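Local coordinates for coat protein (Sulfolobus turreted icosahedral virus, PDB 2BBD) that builds the icosahedral capsid shell of an archaeal virus and has a fold that points to common ancestry with capsid proteins of bacterial and eukaryotic viruses, at residues Ile293-Ala298 and Ser307-Tyr312; Ile188-Val193 and His201-Gln206; Tyr233-Val238 and Ile273-Tyr278. All coordinates share one frame; numbering follows the deposited sequence.

Contact 1 (Ile293-Ala298 and Ser307-Tyr312); sequences IEYDLA and SLYVSY
Tyr-295 meets Ser-307 and Tyr-309 across the core of a viral jelly roll, linking strands 293-299 and 303-313, which follow one another in the chain but lie in opposite sheets of the sandwich. Along the first segment, Ile-293 and Glu-294 stay within their own layer; the CB of Glu-294 points away from the opposing strand, and its OE1 is hydrogen-bonded to His-201. Tyr-295 then spans the gap alone. With chi1 at 82°, CG sits between the backbone N and the carbonyl carbon, and the ring points at the facing sheet. Its far end meets Ser-307, OH to CB being 3.4 Å, while the hydroxyl of Tyr-309 comes obliquely against the CD2-CE2 bond, its OH 3.3 Å from Tyr-295 CE2 and 3.4 Å from Tyr-295 CD2. The two tyrosine side chains run obliquely to each other, so they touch without stacking. Tyr-211 of the adjacent strand 210-219 packs edge-to-face with Tyr-309. Ser-307 OG, anti to its own backbone N at chi1 177°, is hydrogen-bonded to Gln-214 OE1 and rides 3.0 Å above the Tyr-309 ring plane, near its rim.

Contact 2 (Ile188-Val193 and His201-Gln206); sequences IPTFNV and HVAYLQ
A water joins Thr-190 to a beta bulge at Val-202 and Ala-203, bridging two strands that share no sheet. It donates to Val-202 O at 2.8 Å and is hydrogen-bonded to Thr-190 OG1 at 3.0 Å. The classic bulge, in which Val-202 and Ala-203 both face Tyr-295 of the neighbouring strand, lets two consecutive residues turn to the same threonine. Thr-190 crosses the valine obliquely: its OG1 lies 3.5 Å from Val-202 CG1 and its CG2 3.8 Å from the same methyl, so one valine branch is straddled by both threonine branches. That branch is CG1, carried toward the strand by a chi1 of -178°. The methyl of Ala-203 adds a looser touch, its CB 4.1 Å from Thr-190 OG1. Farther along, at the exposed end, Ile-188 CD1 meets the amide of Gln-206, whose NE2 is 4.0 Å away, a marginal apolar-to-polar contact. Gln-206 is anchored through its backbone O to Tyr-211 OH. Thr-190 is tied by its backbone to Val-305, Val-202 and Ala-203 to Tyr-295. Two consecutive strands thus part into the two layers of a beta sandwich, as strands B and C do in a viral jelly roll.

Contact 3 (Tyr233-Val238 and Ile273-Tyr278); sequences YELKIV and IDFRKY
Ile-273 lies over one face of the Tyr-233 ring in a CH-pi contact that joins strand 230-237 to strand 270-284 across the jelly-roll core. Its CG1 is 3.8 Å from the centroid of the Tyr-233 ring, 22° off the ring normal and displaced toward the hydroxyl half. CD1 continues over the other side of that face and comes within 3.7 Å of Tyr-233 CE1. The two side chains arrive from opposite directions: Tyr-233 holds CG anti to its backbone N (chi1 171°), which extends the ring toward the facing sheet, and Ile-273 reaches back with its longer branch.

The second apolar pair is Leu-235 with Phe-275. Here one methyl does the work, Leu-235 CD2 standing 3.9 Å from Phe-275 CE1, near the plane of the ring and at its edge. The two side chains cross at about a right angle, and the phenylalanine offers its rim to the leucine. Strand 210-219 lines the same space, Tyr-211 and Gln-214 touching Phe-275, and Leu-253 of helix 250-261 packs on both Tyr-233 and Ile-273.

The buried Tyr-233 OH is hydrogen-bonded to Gln-214 NE2. Beyond Asp-274 the backbone tightens into a 3-10 turn, Lys-277 N donating to Asp-274 O at 2.9 Å and Tyr-278 N to Phe-275 O at 2.7 Å. The turn begins at Phe-275, whose ring still reaches into the core, whereas Arg-276 lies at the surface and forms a salt bridge with Glu-260.

Between these segments, therefore, the contact is apolar, made by a ring face, a ring edge and aliphatic branches; the Tyr-233 hydroxyl is satisfied by Gln-214 of strand 210-219, in the same sheet as Ile-273. With no polar bond between the segments, cohesion here rests on van der Waals and CH-pi packing.

How the contacts relate
From the N terminus, contact 2 comes first and closes the short connection 194-199 between strands 182-193 and 200-204. Contact 3 follows and closes a much longer excursion, containing strand 243-249 and helix 250-261. Contact 1 comes last, across the turn from strand 293-299 to strand 303-313. The three loops run in series; none nests in or crosses another. Each contact joins the same two sheets of the jelly roll. Contact 1 is central: strand 293-299 lies between 200-204 and 230-237 in one sheet, and strand 303-313 is next to 182-193 in the other. A single glutamine of strand 210-219 couples contacts 1 and 3 through hydrogen bonds.

Contact 1 (Ile293-Ala298 and Ser307-Tyr312)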
loop_
_atom_site.group_PDB
_atom_site.type_symbol
_atom_site.label_atom_id
_atom_site.label_comp_id
_atom_site.label_asym_id
_atom_site.label_seq_id
_atom_site.Cartn_x
_atom_site.Cartn_y
_atom_site.Cartn_z
ATOM N N ILE A 293 -5.310 -21.121 0.238
ATOM C CA ILE A 293 -5.825 -20.249 -0.806
ATOM C C ILE A 293 -4.652 -19.596 -1.521
ATOM O O ILE A 293 -3.764 -19.021 -0.892
ATOM C CB ILE A 293 -6.756 -19.165 -0.230
ATOM C CG1 ILE A 293 -7.835 -19.821 0.643
ATOM C CG2 ILE A 293 -7.421 -18.401 -1.367
ATOM C CD1 ILE A 293 -8.854 -18.843 1.229
ATOM N N GLU A 294 -4.653 -19.708 -2.845
ATOM C CA GLU A 294 -3.598 -19.163 -3.686
ATOM C C GLU A 294 -4.176 -18.203 -4.712
ATOM O O GLU A 294 -5.371 -18.250 -5.017
ATOM C CB GLU A 294 -2.913 -20.299 -4.449
ATOM C CG GLU A 294 -3.915 -21.177 -5.212
ATOM C CD GLU A 294 -3.283 -22.102 -6.241
ATOM O OE1 GLU A 294 -2.136 -22.559 -6.034
ATOM O OE2 GLU A 294 -3.950 -22.391 -7.259
ATOM N N TYR A 295 -3.333 -17.317 -5.232
ATOM C CA TYR A 295 -3.773 -16.434 -6.301
ATOM C C TYR A 295 -2.857 -16.814 -7.467
ATOM O O TYR A 295 -1.661 -17.055 -7.280
ATOM C CB TYR A 295 -3.689 -14.950 -5.902
ATOM C CG TYR A 295 -2.348 -14.261 -6.021
ATOM C CD1 TYR A 295 -1.947 -13.677 -7.217
ATOM C CD2 TYR A 295 -1.514 -14.125 -4.908
ATOM C CE1 TYR A 295 -0.750 -12.968 -7.306
ATOM C CE2 TYR A 295 -0.323 -13.420 -4.985
ATOM C CZ TYR A 295 0.055 -12.845 -6.182
ATOM O OH TYR A 295 1.245 -12.160 -6.262
ATOM N N ASP A 296 -3.444 -16.925 -8.655
ATOM C CA ASP A 296 -2.716 -17.337 -9.850
ATOM C C ASP A 296 -2.854 -16.328 -10.977
ATOM O O ASP A 296 -3.845 -15.603 -11.063
ATOM C CB ASP A 296 -3.256 -18.686 -10.337
ATOM C CG ASP A 296 -3.439 -19.689 -9.209
ATOM O OD1 ASP A 296 -4.429 -20.448 -9.248
ATOM O OD2 ASP A 296 -2.592 -19.728 -8.292
ATOM N N LEU A 297 -1.859 -16.304 -11.854
ATOM C CA LEU A 297 -1.888 -15.391 -12.982
ATOM C C LEU A 297 -1.481 -16.048 -14.297
ATOM O O LEU A 297 -0.731 -17.022 -14.321
ATOM C CB LEU A 297 -0.968 -14.194 -12.729
ATOM C CG LEU A 297 -1.275 -13.230 -11.578
ATOM C CD1 LEU A 297 -0.142 -12.201 -11.492
ATOM C CD2 LEU A 297 -2.626 -12.537 -11.796
ATOM N N ALA A 298 -2.015 -15.507 -15.386
ATOM C CA ALA A 298 -1.675 -15.959 -16.724
ATOM C C ALA A 298 -0.928 -14.762 -17.276
ATOM O O ALA A 298 -1.489 -13.667 -17.357
ATOM C CB ALA A 298 -2.932 -16.226 -17.548
ATOM N N SER A 307 2.398 -8.160 -5.011
ATOM C CA SER A 307 1.091 -8.179 -4.387
ATOM C C SER A 307 1.071 -7.362 -3.090
ATOM O O SER A 307 1.757 -7.693 -2.115
ATOM C CB SER A 307 0.688 -9.621 -4.093
ATOM O OG SER A 307 -0.546 -9.673 -3.417
ATOM N N LEU A 308 0.288 -6.290 -3.093
ATOM C CA LEU A 308 0.155 -5.440 -1.916
ATOM C C LEU A 308 -1.187 -5.769 -1.272
ATOM O O LEU A 308 -2.259 -5.464 -1.820
ATOM C CB LEU A 308 0.221 -3.961 -2.312
ATOM C CG LEU A 308 0.308 -2.936 -1.170
ATOM C CD1 LEU A 308 0.761 -1.594 -1.729
ATOM C CD2 LEU A 308 -1.029 -2.796 -0.481
ATOM N N TYR A 309 -1.117 -6.399 -0.106
ATOM C CA TYR A 309 -2.309 -6.802 0.635
ATOM C C TYR A 309 -2.852 -5.790 1.629
ATOM O O TYR A 309 -2.189 -5.433 2.608
ATOM C CB TYR A 309 -2.025 -8.094 1.385
ATOM C CG TYR A 309 -1.799 -9.271 0.483
ATOM C CD1 TYR A 309 -2.858 -9.852 -0.207
ATOM C CD2 TYR A 309 -0.533 -9.824 0.342
ATOM C CE1 TYR A 309 -2.657 -10.962 -1.007
ATOM C CE2 TYR A 309 -0.320 -10.929 -0.453
ATOM C CZ TYR A 309 -1.384 -11.497 -1.122
ATOM O OH TYR A 309 -1.177 -12.608 -1.895
ATOM N N VAL A 310 -4.062 -5.319 1.380
ATOM C CA VAL A 310 -4.670 -4.400 2.312
ATOM C C VAL A 310 -5.503 -5.280 3.239
ATOM O O VAL A 310 -6.645 -5.615 2.931
ATOM C CB VAL A 310 -5.564 -3.372 1.605
ATOM C CG1 VAL A 310 -6.217 -2.481 2.631
ATOM C CG2 VAL A 310 -4.724 -2.529 0.638
ATOM N N SER A 311 -4.901 -5.669 4.361
ATOM C CA SER A 311 -5.547 -6.525 5.348
ATOM C C SER A 311 -5.536 -5.897 6.748
ATOM O O SER A 311 -4.908 -4.862 6.976
ATOM C CB SER A 311 -4.826 -7.877 5.413
ATOM O OG SER A 311 -4.813 -8.534 4.154
ATOM N N TYR A 312 -6.246 -6.533 7.678
ATOM C CA TYR A 312 -6.296 -6.081 9.064
ATOM C C TYR A 312 -6.432 -7.279 10.001
ATOM O O TYR A 312 -6.782 -8.382 9.576
ATOM C CB TYR A 312 -7.446 -5.098 9.298
ATOM C CG TYR A 312 -8.817 -5.605 8.918
ATOM C CD1 TYR A 312 -9.284 -5.490 7.608
ATOM C CD2 TYR A 312 -9.656 -6.184 9.873
ATOM C CE1 TYR A 312 -10.546 -5.932 7.257
ATOM C CE2 TYR A 312 -10.932 -6.633 9.530
ATOM C CZ TYR A 312 -11.367 -6.505 8.219
ATOM O OH TYR A 312 -12.612 -6.962 7.854
#

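Contact 2 (Ile188-Val193 and His201-Gln206)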
loop_
_atom_site.group_PDB
_atom_site.type_symbol
_atom_site.label_atom_id
_atom_site.label_comp_id
_atom_site.label_asym_id
_atom_site.label_seq_id
_atom_site.Cartn_x
_atom_site.Cartn_y
_atom_site.Cartn_z
ATOM N N ILE A 188 4.069 -8.275 -0.826
ATOM C CA ILE A 188 4.835 -9.500 -1.006
ATOM C C ILE A 188 5.112 -9.761 -2.478
ATOM O O ILE A 188 4.191 -9.865 -3.293
ATOM C CB ILE A 188 4.081 -10.711 -0.426
ATOM C CG1 ILE A 188 3.706 -10.431 1.030
ATOM C CG2 ILE A 188 4.955 -11.963 -0.529
ATOM C CD1 ILE A 188 2.869 -11.518 1.650
ATOM N N PRO A 189 6.396 -9.868 -2.839
ATOM C CA PRO A 189 6.776 -10.114 -4.229
ATOM C C PRO A 189 6.878 -11.596 -4.567
ATOM O O PRO A 189 6.929 -12.444 -3.680
ATOM C CB PRO A 189 8.127 -9.431 -4.322
ATOM C CG PRO A 189 8.742 -9.789 -2.980
ATOM C CD PRO A 189 7.584 -9.579 -2.008
ATOM N N THR A 190 6.886 -11.887 -5.864
ATOM C CA THR A 190 7.052 -13.244 -6.377
ATOM C C THR A 190 7.830 -13.053 -7.672
ATOM O O THR A 190 7.313 -12.520 -8.659
ATOM C CB THR A 190 5.726 -13.954 -6.705
ATOM O OG1 THR A 190 4.951 -14.137 -5.510
ATOM C CG2 THR A 190 6.020 -15.320 -7.318
ATOM N N PHE A 191 9.083 -13.479 -7.657
ATOM C CA PHE A 191 9.935 -13.320 -8.814
ATOM C C PHE A 191 9.888 -14.480 -9.799
ATOM O O PHE A 191 9.527 -15.603 -9.455
ATOM C CB PHE A 191 11.377 -13.090 -8.353
ATOM C CG PHE A 191 11.509 -11.990 -7.330
ATOM C CD1 PHE A 191 11.182 -10.676 -7.651
ATOM C CD2 PHE A 191 11.922 -12.279 -6.026
ATOM C CE1 PHE A 191 11.258 -9.658 -6.684
ATOM C CE2 PHE A 191 12.000 -11.274 -5.057
ATOM C CZ PHE A 191 11.667 -9.963 -5.388
ATOM N N ASN A 192 10.228 -14.156 -11.039
ATOM C CA ASN A 192 10.319 -15.115 -12.121
ATOM C C ASN A 192 9.091 -15.965 -12.389
ATOM O O ASN A 192 9.201 -17.179 -12.523
ATOM C CB ASN A 192 11.533 -16.012 -11.870
ATOM C CG ASN A 192 12.735 -15.229 -11.366
ATOM O OD1 ASN A 192 13.163 -14.264 -11.996
ATOM N ND2 ASN A 192 13.282 -15.641 -10.225
ATOM N N VAL A 193 7.925 -15.338 -12.470
ATOM C CA VAL A 193 6.704 -16.069 -12.769
ATOM C C VAL A 193 6.675 -16.271 -14.286
ATOM O O VAL A 193 6.629 -15.306 -15.047
ATOM C CB VAL A 193 5.463 -15.283 -12.354
ATOM C CG1 VAL A 193 4.214 -16.072 -12.739
ATOM C CG2 VAL A 193 5.500 -15.004 -10.854
ATOM N N HIS A 201 0.211 -20.858 -10.333
ATOM C CA HIS A 201 0.415 -20.463 -8.946
ATOM C C HIS A 201 1.456 -19.371 -8.711
ATOM O O HIS A 201 2.618 -19.513 -9.094
ATOM C CB HIS A 201 0.808 -21.680 -8.110
ATOM C CG HIS A 201 1.143 -21.347 -6.689
ATOM N ND1 HIS A 201 0.179 -21.148 -5.724
ATOM C CD2 HIS A 201 2.334 -21.128 -6.081
ATOM C CE1 HIS A 201 0.762 -20.823 -4.583
ATOM N NE2 HIS A 201 2.068 -20.803 -4.773
ATOM N N VAL A 202 1.030 -18.288 -8.068
ATOM C CA VAL A 202 1.930 -17.197 -7.732
ATOM C C VAL A 202 2.323 -17.341 -6.250
ATOM O O VAL A 202 3.501 -17.489 -5.924
ATOM C CB VAL A 202 1.258 -15.833 -7.944
ATOM C CG1 VAL A 202 2.243 -14.717 -7.624
ATOM C CG2 VAL A 202 0.759 -15.720 -9.384
ATOM N N ALA A 203 1.331 -17.313 -5.364
ATOM C CA ALA A 203 1.578 -17.445 -3.929
ATOM C C ALA A 203 0.323 -17.847 -3.162
ATOM O O ALA A 203 -0.785 -17.822 -3.702
ATOM C CB ALA A 203 2.112 -16.117 -3.362
ATOM N N TYR A 204 0.510 -18.222 -1.899
ATOM C CA TYR A 204 -0.601 -18.581 -1.017
ATOM C C TYR A 204 -0.822 -17.391 -0.099
ATOM O O TYR A 204 0.127 -16.687 0.243
ATOM C CB TYR A 204 -0.254 -19.796 -0.151
ATOM C CG TYR A 204 -0.099 -21.099 -0.906
ATOM C CD1 TYR A 204 -1.209 -21.770 -1.424
ATOM C CD2 TYR A 204 1.162 -21.659 -1.099
ATOM C CE1 TYR A 204 -1.060 -22.975 -2.122
ATOM C CE2 TYR A 204 1.322 -22.852 -1.786
ATOM C CZ TYR A 204 0.213 -23.505 -2.298
ATOM O OH TYR A 204 0.395 -24.676 -3.001
ATOM N N LEU A 205 -2.070 -17.145 0.277
ATOM C CA LEU A 205 -2.352 -16.051 1.199
ATOM C C LEU A 205 -2.128 -16.635 2.586
ATOM O O LEU A 205 -2.651 -17.703 2.901
ATOM C CB LEU A 205 -3.805 -15.585 1.093
ATOM C CG LEU A 205 -4.397 -15.229 -0.270
ATOM C CD1 LEU A 205 -5.601 -14.331 -0.043
ATOM C CD2 LEU A 205 -3.369 -14.537 -1.145
ATOM N N GLN A 206 -1.347 -15.958 3.415
ATOM C CA GLN A 206 -1.109 -16.474 4.754
ATOM C C GLN A 206 -2.309 -16.231 5.643
ATOM O O GLN A 206 -3.009 -15.233 5.507
ATOM C CB GLN A 206 0.116 -15.820 5.373
ATOM C CG GLN A 206 0.016 -14.322 5.472
ATOM C CD GLN A 206 1.262 -13.713 6.078
ATOM O OE1 GLN A 206 1.504 -13.825 7.283
ATOM N NE2 GLN A 206 2.072 -13.074 5.239
HETATM O O HOH W 1 5.370 -16.713 -3.985
#

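Contact 3 (Tyr233-Val238 and Ile273-Tyr278)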
loop_
_atom_site.group_PDB
_atom_site.type_symbol
_atom_site.label_atom_id
_atom_site.label_comp_id
_atom_site.label_asym_id
_atom_site.label_seq_id
_atom_site.Cartn_x
_atom_site.Cartn_y
_atom_site.Cartn_z
ATOM N N TYR A 233 -6.677 -13.737 -13.920
ATOM C CA TYR A 233 -6.411 -13.791 -12.483
ATOM C C TYR A 233 -7.308 -14.866 -11.887
ATOM O O TYR A 233 -8.481 -14.977 -12.239
ATOM C CB TYR A 233 -6.724 -12.454 -11.804
ATOM C CG TYR A 233 -6.668 -12.523 -10.290
ATOM C CD1 TYR A 233 -5.486 -12.256 -9.600
ATOM C CD2 TYR A 233 -7.800 -12.877 -9.547
ATOM C CE1 TYR A 233 -5.429 -12.337 -8.208
ATOM C CE2 TYR A 233 -7.751 -12.964 -8.150
ATOM C CZ TYR A 233 -6.565 -12.691 -7.493
ATOM O OH TYR A 233 -6.510 -12.769 -6.123
ATOM N N GLU A 234 -6.761 -15.635 -10.958
ATOM C CA GLU A 234 -7.514 -16.715 -10.349
ATOM C C GLU A 234 -7.230 -16.851 -8.853
ATOM O O GLU A 234 -6.069 -16.904 -8.441
ATOM C CB GLU A 234 -7.149 -18.014 -11.067
ATOM C CG GLU A 234 -8.034 -19.207 -10.784
ATOM C CD GLU A 234 -7.537 -20.457 -11.503
ATOM O OE1 GLU A 234 -7.002 -20.327 -12.625
ATOM O OE2 GLU A 234 -7.686 -21.565 -10.950
ATOM N N LEU A 235 -8.293 -16.882 -8.051
ATOM C CA LEU A 235 -8.177 -17.066 -6.606
ATOM C C LEU A 235 -8.792 -18.440 -6.375
ATOM O O LEU A 235 -9.999 -18.634 -6.565
ATOM C CB LEU A 235 -8.965 -16.005 -5.834
ATOM C CG LEU A 235 -8.767 -16.123 -4.318
ATOM C CD1 LEU A 235 -7.306 -15.815 -3.972
ATOM C CD2 LEU A 235 -9.715 -15.175 -3.578
ATOM N N LYS A 236 -7.965 -19.392 -5.963
ATOM C CA LYS A 236 -8.437 -20.756 -5.786
ATOM C C LYS A 236 -8.183 -21.392 -4.422
ATOM O O LYS A 236 -7.116 -21.217 -3.826
ATOM C CB LYS A 236 -7.805 -21.622 -6.884
ATOM C CG LYS A 236 -8.177 -23.093 -6.878
ATOM C CD LYS A 236 -7.359 -23.822 -7.942
ATOM C CE LYS A 236 -7.716 -25.296 -8.043
ATOM N NZ LYS A 236 -6.874 -25.990 -9.077
ATOM N N ILE A 237 -9.181 -22.130 -3.940
ATOM C CA ILE A 237 -9.085 -22.841 -2.670
ATOM C C ILE A 237 -8.437 -24.171 -3.037
ATOM O O ILE A 237 -9.019 -24.962 -3.779
ATOM C CB ILE A 237 -10.490 -23.128 -2.058
ATOM C CG1 ILE A 237 -11.301 -21.833 -1.946
ATOM C CG2 ILE A 237 -10.346 -23.771 -0.678
ATOM C CD1 ILE A 237 -10.651 -20.757 -1.112
ATOM N N VAL A 238 -7.233 -24.412 -2.532
ATOM C CA VAL A 238 -6.511 -25.641 -2.834
ATOM C C VAL A 238 -6.717 -26.738 -1.791
ATOM O O VAL A 238 -6.566 -27.923 -2.095
ATOM C CB VAL A 238 -4.993 -25.369 -2.962
ATOM C CG1 VAL A 238 -4.237 -26.674 -3.167
ATOM C CG2 VAL A 238 -4.733 -24.431 -4.130
ATOM N N ILE A 273 -8.170 -6.506 -6.441
ATOM C CA ILE A 273 -9.179 -7.515 -6.156
ATOM C C ILE A 273 -9.861 -7.184 -4.843
ATOM O O ILE A 273 -9.267 -7.354 -3.777
ATOM C CB ILE A 273 -8.579 -8.937 -5.986
ATOM C CG1 ILE A 273 -7.989 -9.435 -7.301
ATOM C CG2 ILE A 273 -9.648 -9.888 -5.467
ATOM C CD1 ILE A 273 -6.617 -8.879 -7.589
ATOM N N ASP A 274 -11.095 -6.699 -4.911
ATOM C CA ASP A 274 -11.841 -6.411 -3.695
ATOM C C ASP A 274 -12.548 -7.708 -3.335
ATOM O O ASP A 274 -13.554 -8.072 -3.943
ATOM C CB ASP A 274 -12.856 -5.290 -3.922
ATOM C CG ASP A 274 -12.195 -3.935 -4.101
ATOM O OD1 ASP A 274 -11.879 -3.561 -5.245
ATOM O OD2 ASP A 274 -11.977 -3.249 -3.085
ATOM N N PHE A 275 -11.998 -8.406 -2.349
ATOM C CA PHE A 275 -12.529 -9.686 -1.910
ATOM C C PHE A 275 -14.019 -9.736 -1.580
ATOM O O PHE A 275 -14.683 -10.715 -1.919
ATOM C CB PHE A 275 -11.694 -10.202 -0.738
ATOM C CG PHE A 275 -10.250 -10.452 -1.097
ATOM C CD1 PHE A 275 -9.906 -11.478 -1.972
ATOM C CD2 PHE A 275 -9.237 -9.634 -0.590
ATOM C CE1 PHE A 275 -8.569 -11.693 -2.345
ATOM C CE2 PHE A 275 -7.905 -9.834 -0.951
ATOM C CZ PHE A 275 -7.569 -10.870 -1.834
ATOM N N ARG A 276 -14.559 -8.697 -0.947
ATOM C CA ARG A 276 -15.978 -8.700 -0.601
ATOM C C ARG A 276 -16.862 -8.841 -1.836
ATOM O O ARG A 276 -18.038 -9.183 -1.727
ATOM C CB ARG A 276 -16.369 -7.427 0.149
ATOM C CG ARG A 276 -16.248 -6.171 -0.679
ATOM C CD ARG A 276 -16.922 -4.990 0.006
ATOM N NE ARG A 276 -16.677 -3.741 -0.712
ATOM C CZ ARG A 276 -16.898 -3.559 -2.014
ATOM N NH1 ARG A 276 -17.376 -4.546 -2.767
ATOM N NH2 ARG A 276 -16.635 -2.383 -2.570
ATOM N N LYS A 277 -16.298 -8.569 -3.006
ATOM C CA LYS A 277 -17.047 -8.684 -4.251
ATOM C C LYS A 277 -17.132 -10.140 -4.703
ATOM O O LYS A 277 -17.835 -10.458 -5.661
ATOM C CB LYS A 277 -16.384 -7.858 -5.361
ATOM C CG LYS A 277 -16.506 -6.353 -5.213
ATOM C CD LYS A 277 -15.834 -5.668 -6.389
ATOM C CE LYS A 277 -15.838 -4.153 -6.265
ATOM N NZ LYS A 277 -17.204 -3.563 -6.330
ATOM N N TYR A 278 -16.408 -11.018 -4.019
ATOM C CA TYR A 278 -16.404 -12.432 -4.373
ATOM C C TYR A 278 -16.690 -13.327 -3.174
ATOM O O TYR A 278 -16.854 -14.536 -3.310
ATOM C CB TYR A 278 -15.063 -12.816 -5.002
ATOM C CG TYR A 278 -14.741 -12.041 -6.253
ATOM C CD1 TYR A 278 -14.170 -10.770 -6.187
ATOM C CD2 TYR A 278 -15.026 -12.572 -7.510
ATOM C CE1 TYR A 278 -13.890 -10.048 -7.349
ATOM C CE2 TYR A 278 -14.754 -11.859 -8.672
ATOM C CZ TYR A 278 -14.189 -10.601 -8.586
ATOM O OH TYR A 278 -13.944 -9.897 -9.735
#